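Local coordinates for protein methylmalonyl-CoA carboxyltransferase 12S subunit (Propionibacterium freudenreichii, PDB 1ON3) that transfers the carboxyl group of methylmalonyl-CoA to the biotin of the 1.3S subunit, as the homohexameric core of the transcarboxylase complex, at residues R421-P432 against G484-T495. Sequence-based numbering, arbitrary orientation. Where two conformers were deposited one is given.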
loop_
_atom_site.group_PDB
_atom_site.type_symbol
_atom_site.label_atom_id
_atom_site.label_comp_id
_atom_site.label_asym_id
_atom_site.label_seq_id
_atom_site.Cartn_x
_atom_site.Cartn_y
_atom_site.Cartn_z
ATOM N N ARG E 421 6.486 -31.066 -5.150
ATOM C CA ARG E 421 5.241 -30.305 -5.041
ATOM C C ARG E 421 5.071 -29.616 -3.694
ATOM O O ARG E 421 4.559 -28.498 -3.605
ATOM C CB ARG E 421 4.043 -31.231 -5.260
ATOM C CG ARG E 421 2.712 -30.570 -5.002
ATOM C CD ARG E 421 2.072 -30.159 -6.298
ATOM N NE ARG E 421 1.828 -31.332 -7.130
ATOM C CZ ARG E 421 1.681 -31.282 -8.448
ATOM N NH1 ARG E 421 1.753 -30.113 -9.080
ATOM N NH2 ARG E 421 1.476 -32.403 -9.135
ATOM N N ASP E 422 5.485 -30.303 -2.635
ATOM C CA ASP E 422 5.343 -29.769 -1.296
ATOM C C ASP E 422 6.164 -28.513 -1.045
ATOM O O ASP E 422 5.814 -27.719 -0.173
ATOM C CB ASP E 422 5.642 -30.873 -0.284
ATOM C CG ASP E 422 4.680 -32.053 -0.435
ATOM O OD1 ASP E 422 3.462 -31.817 -0.317
ATOM O OD2 ASP E 422 5.133 -33.193 -0.693
ATOM N N LEU E 423 7.251 -28.321 -1.788
ATOM C CA LEU E 423 8.020 -27.097 -1.614
ATOM C C LEU E 423 7.593 -26.061 -2.660
ATOM O O LEU E 423 8.317 -25.114 -2.969
ATOM C CB LEU E 423 9.528 -27.356 -1.674
ATOM C CG LEU E 423 10.118 -27.710 -0.296
ATOM C CD1 LEU E 423 9.732 -29.140 0.079
ATOM C CD2 LEU E 423 11.632 -27.574 -0.326
ATOM N N GLY E 424 6.409 -26.256 -3.224
ATOM C CA GLY E 424 5.903 -25.283 -4.172
ATOM C C GLY E 424 6.141 -25.484 -5.651
ATOM O O GLY E 424 5.862 -24.569 -6.422
ATOM N N ALA E 425 6.656 -26.642 -6.064
ATOM C CA ALA E 425 6.849 -26.880 -7.491
ATOM C C ALA E 425 5.467 -26.711 -8.113
ATOM O O ALA E 425 4.481 -27.265 -7.611
ATOM C CB ALA E 425 7.369 -28.301 -7.753
ATOM N N ASP E 426 5.388 -25.938 -9.193
ATOM C CA ASP E 426 4.108 -25.711 -9.855
ATOM C C ASP E 426 3.716 -26.877 -10.756
ATOM O O ASP E 426 2.531 -27.144 -10.953
ATOM C CB ASP E 426 4.166 -24.423 -10.661
ATOM C CG ASP E 426 4.413 -23.229 -9.785
ATOM O OD1 ASP E 426 3.508 -22.859 -9.017
ATOM O OD2 ASP E 426 5.523 -22.673 -9.851
ATOM N N ALA E 427 4.713 -27.556 -11.313
ATOM C CA ALA E 427 4.464 -28.716 -12.167
ATOM C C ALA E 427 5.568 -29.729 -11.913
ATOM O O ALA E 427 6.745 -29.366 -11.845
ATOM C CB ALA E 427 4.459 -28.310 -13.648
ATOM N N VAL E 428 5.191 -30.997 -11.756
ATOM C CA VAL E 428 6.181 -32.037 -11.525
ATOM C C VAL E 428 5.923 -33.213 -12.467
ATOM O O VAL E 428 4.788 -33.683 -12.576
ATOM C CB VAL E 428 6.140 -32.541 -10.069
ATOM C CG1 VAL E 428 7.235 -33.544 -9.851
ATOM C CG2 VAL E 428 6.309 -31.365 -9.083
ATOM N N TYR E 429 6.960 -33.674 -13.160
ATOM C CA TYR E 429 6.786 -34.812 -14.064
ATOM C C TYR E 429 7.754 -35.920 -13.715
ATOM O O TYR E 429 8.887 -35.658 -13.308
ATOM C CB TYR E 429 7.018 -34.413 -15.522
ATOM C CG TYR E 429 6.202 -33.239 -15.959
ATOM C CD1 TYR E 429 6.753 -31.963 -15.978
ATOM C CD2 TYR E 429 4.849 -33.380 -16.274
ATOM C CE1 TYR E 429 5.981 -30.847 -16.288
ATOM C CE2 TYR E 429 4.059 -32.257 -16.588
ATOM C CZ TYR E 429 4.643 -30.994 -16.586
ATOM O OH TYR E 429 3.898 -29.863 -16.843
ATOM N N ALA E 430 7.304 -37.159 -13.885
ATOM C CA ALA E 430 8.143 -38.316 -13.614
ATOM C C ALA E 430 8.433 -39.075 -14.910
ATOM O O ALA E 430 7.523 -39.310 -15.714
ATOM C CB ALA E 430 7.442 -39.248 -12.623
ATOM N N TRP E 431 9.700 -39.414 -15.133
ATOM C CA TRP E 431 10.060 -40.214 -16.296
ATOM C C TRP E 431 9.645 -41.606 -15.839
ATOM O O TRP E 431 9.384 -41.805 -14.652
ATOM C CB TRP E 431 11.559 -40.179 -16.551
ATOM C CG TRP E 431 12.006 -39.015 -17.400
ATOM C CD1 TRP E 431 11.334 -37.841 -17.617
ATOM C CD2 TRP E 431 13.226 -38.921 -18.134
ATOM N NE1 TRP E 431 12.070 -37.020 -18.450
ATOM C CE2 TRP E 431 13.235 -37.662 -18.780
ATOM C CE3 TRP E 431 14.318 -39.780 -18.313
ATOM C CZ2 TRP E 431 14.293 -37.246 -19.589
ATOM C CZ3 TRP E 431 15.369 -39.365 -19.118
ATOM C CH2 TRP E 431 15.348 -38.102 -19.749
ATOM N N PRO E 432 9.584 -42.589 -16.759
ATOM C CA PRO E 432 9.180 -43.938 -16.334
ATOM C C PRO E 432 10.213 -44.578 -15.417
ATOM O O PRO E 432 9.952 -45.597 -14.788
ATOM C CB PRO E 432 9.045 -44.695 -17.658
ATOM C CG PRO E 432 8.704 -43.613 -18.652
ATOM C CD PRO E 432 9.670 -42.514 -18.227
ATOM N N GLY E 484 -0.564 -38.075 -6.476
ATOM C CA GLY E 484 -0.591 -36.685 -6.904
ATOM C C GLY E 484 0.721 -35.946 -6.712
ATOM O O GLY E 484 0.767 -34.722 -6.856
ATOM N N GLN E 485 1.786 -36.680 -6.382
ATOM C CA GLN E 485 3.100 -36.067 -6.191
ATOM C C GLN E 485 3.708 -35.640 -7.521
ATOM O O GLN E 485 4.654 -34.853 -7.555
ATOM C CB GLN E 485 4.003 -37.013 -5.394
ATOM C CG GLN E 485 3.472 -37.156 -3.964
ATOM C CD GLN E 485 4.417 -37.858 -3.019
ATOM O OE1 GLN E 485 5.633 -37.748 -3.149
ATOM N NE2 GLN E 485 3.859 -38.564 -2.041
ATOM N N VAL E 486 3.171 -36.165 -8.618
ATOM C CA VAL E 486 3.607 -35.754 -9.950
ATOM C C VAL E 486 2.351 -35.505 -10.785
ATOM O O VAL E 486 1.330 -36.167 -10.585
ATOM C CB VAL E 486 4.516 -36.812 -10.675
ATOM C CG1 VAL E 486 5.783 -37.068 -9.862
ATOM C CG2 VAL E 486 3.749 -38.095 -10.935
ATOM N N ASP E 487 2.415 -34.526 -11.686
ATOM C CA ASP E 487 1.290 -34.200 -12.555
ATOM C C ASP E 487 0.985 -35.370 -13.496
ATOM O O ASP E 487 -0.173 -35.643 -13.813
ATOM C CB ASP E 487 1.617 -33.011 -13.470
ATOM C CG ASP E 487 1.723 -31.685 -12.737
ATOM O OD1 ASP E 487 2.161 -31.666 -11.573
ATOM O OD2 ASP E 487 1.388 -30.649 -13.359
ATOM N N ASP E 488 2.037 -36.052 -13.933
ATOM C CA ASP E 488 1.885 -37.115 -14.921
ATOM C C ASP E 488 3.185 -37.911 -15.030
ATOM O O ASP E 488 4.229 -37.468 -14.538
ATOM C CB ASP E 488 1.591 -36.434 -16.260
ATOM C CG ASP E 488 1.146 -37.395 -17.347
ATOM O OD1 ASP E 488 1.108 -36.968 -18.518
ATOM O OD2 ASP E 488 0.820 -38.557 -17.044
ATOM N N VAL E 489 3.115 -39.092 -15.644
ATOM C CA VAL E 489 4.302 -39.913 -15.886
ATOM C C VAL E 489 4.475 -39.684 -17.383
ATOM O O VAL E 489 3.526 -39.846 -18.149
ATOM C CB VAL E 489 4.055 -41.408 -15.595
ATOM C CG1 VAL E 489 5.332 -42.213 -15.862
ATOM C CG2 VAL E 489 3.620 -41.583 -14.144
ATOM N N ILE E 490 5.673 -39.297 -17.803
ATOM C CA ILE E 490 5.895 -38.964 -19.203
ATOM C C ILE E 490 6.926 -39.772 -19.963
ATOM O O ILE E 490 7.815 -40.379 -19.386
ATOM C CB ILE E 490 6.323 -37.474 -19.351
ATOM C CG1 ILE E 490 7.691 -37.242 -18.683
ATOM C CG2 ILE E 490 5.280 -36.560 -18.717
ATOM C CD1 ILE E 490 8.271 -35.840 -18.910
ATOM N N ASP E 491 6.786 -39.749 -21.284
ATOM C CA ASP E 491 7.725 -40.389 -22.184
ATOM C C ASP E 491 8.896 -39.395 -22.126
ATOM O O ASP E 491 8.711 -38.190 -22.367
ATOM C CB ASP E 491 7.107 -40.444 -23.590
ATOM C CG ASP E 491 8.076 -40.915 -24.663
ATOM O OD1 ASP E 491 7.596 -41.152 -25.793
ATOM O OD2 ASP E 491 9.295 -41.035 -24.411
ATOM N N PRO E 492 10.101 -39.874 -21.780
ATOM C CA PRO E 492 11.268 -38.985 -21.702
ATOM C C PRO E 492 11.410 -38.116 -22.944
ATOM O O PRO E 492 11.890 -36.977 -22.877
ATOM C CB PRO E 492 12.434 -39.956 -21.540
ATOM C CG PRO E 492 11.810 -41.103 -20.784
ATOM C CD PRO E 492 10.466 -41.264 -21.449
ATOM N N ALA E 493 10.980 -38.652 -24.082
ATOM C CA ALA E 493 11.081 -37.931 -25.347
ATOM C C ALA E 493 10.301 -36.619 -25.384
ATOM O O ALA E 493 10.620 -35.744 -26.184
ATOM C CB ALA E 493 10.626 -38.840 -26.510
ATOM N N ASP E 494 9.278 -36.487 -24.536
ATOM C CA ASP E 494 8.451 -35.277 -24.500
ATOM C C ASP E 494 8.870 -34.260 -23.429
ATOM O O ASP E 494 8.169 -33.278 -23.210
ATOM C CB ASP E 494 6.975 -35.629 -24.250
ATOM C CG ASP E 494 6.407 -36.615 -25.277
ATOM O OD1 ASP E 494 6.735 -36.498 -26.470
ATOM O OD2 ASP E 494 5.608 -37.488 -24.886
ATOM N N THR E 495 9.995 -34.500 -22.763
ATOM C CA THR E 495 10.446 -33.602 -21.699
ATOM C C THR E 495 10.447 -32.113 -22.061
ATOM O O THR E 495 9.861 -31.295 -21.343
ATOM C CB THR E 495 11.835 -34.018 -21.204
ATOM O OG1 THR E 495 11.776 -35.378 -20.754
ATOM C CG2 THR E 495 12.284 -33.131 -20.021
HETATM O O HOH W 1 6.206 -33.746 -5.867
HETATM O O HOH W 2 0.585 -28.350 -12.716
HETATM O O HOH W 3 1.404 -30.291 -15.992
#
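Trp431 and Pro492 meet in a CH-pi contact: Pro492 CB lies over the six-membered ring, 3.5 Å from its centroid and only 6° off the ring normal. Pro492 also abuts the ring of Pro432, Pro492 CD lying 3.5 Å from Pro432 CD. Beside this pair, Ile490 holds its CG1 between the backbone N and the carbonyl carbon (chi1 65°), which turns that branch to Trp431 CD1; beyond it, Ile490 CD1 touches both Trp431 CD1 and Tyr429 CB. Farther along, Val486 CG1 is shared by Val428 CG1 and the methyl of Ala430. The indole is also met at its edge, where Trp431 NE1 makes a weak hydrogen bond to Thr495 OG1.

Backbone bonds tie the apolar groups into a short parallel pairing: Ala430 N donates to Asp488 O, and Ile490 N to Ala430 O at 2.8 Å. Just ahead of it, Asp487 N donates to Val428 O at 2.7 Å, while Asp487 OD1 takes Val428 N at 3.1 Å in a nearly straight bond. Arg421 NH2 reaches Asp487 OD1 from the opposite face of the carboxylate, closing a salt bridge at 2.6 Å. Val428 N and Arg421 NH2 thus grip OD1, with a weak third bond from Arg421 NH1, which would probably favour the ionised acid. Two waters donate to Asp487 OD2, linking it to Asp426 O and Tyr429 OH. A third water joins Arg421 N to Gln485 O.

The arrangement illustrates how a crotonase-type sheet gains its outermost strand within the chain, the short 488-489, in the C-terminal half of the carboxyltransferase: it runs parallel to 427-430, whose other edge bonds to strand 402-407. Arg23 of a second subunit pairs with Asp488. Within the chain, helix 477-482 packs on Val486 and Val489, and helix 495-505 on Tyr429 and Ile490.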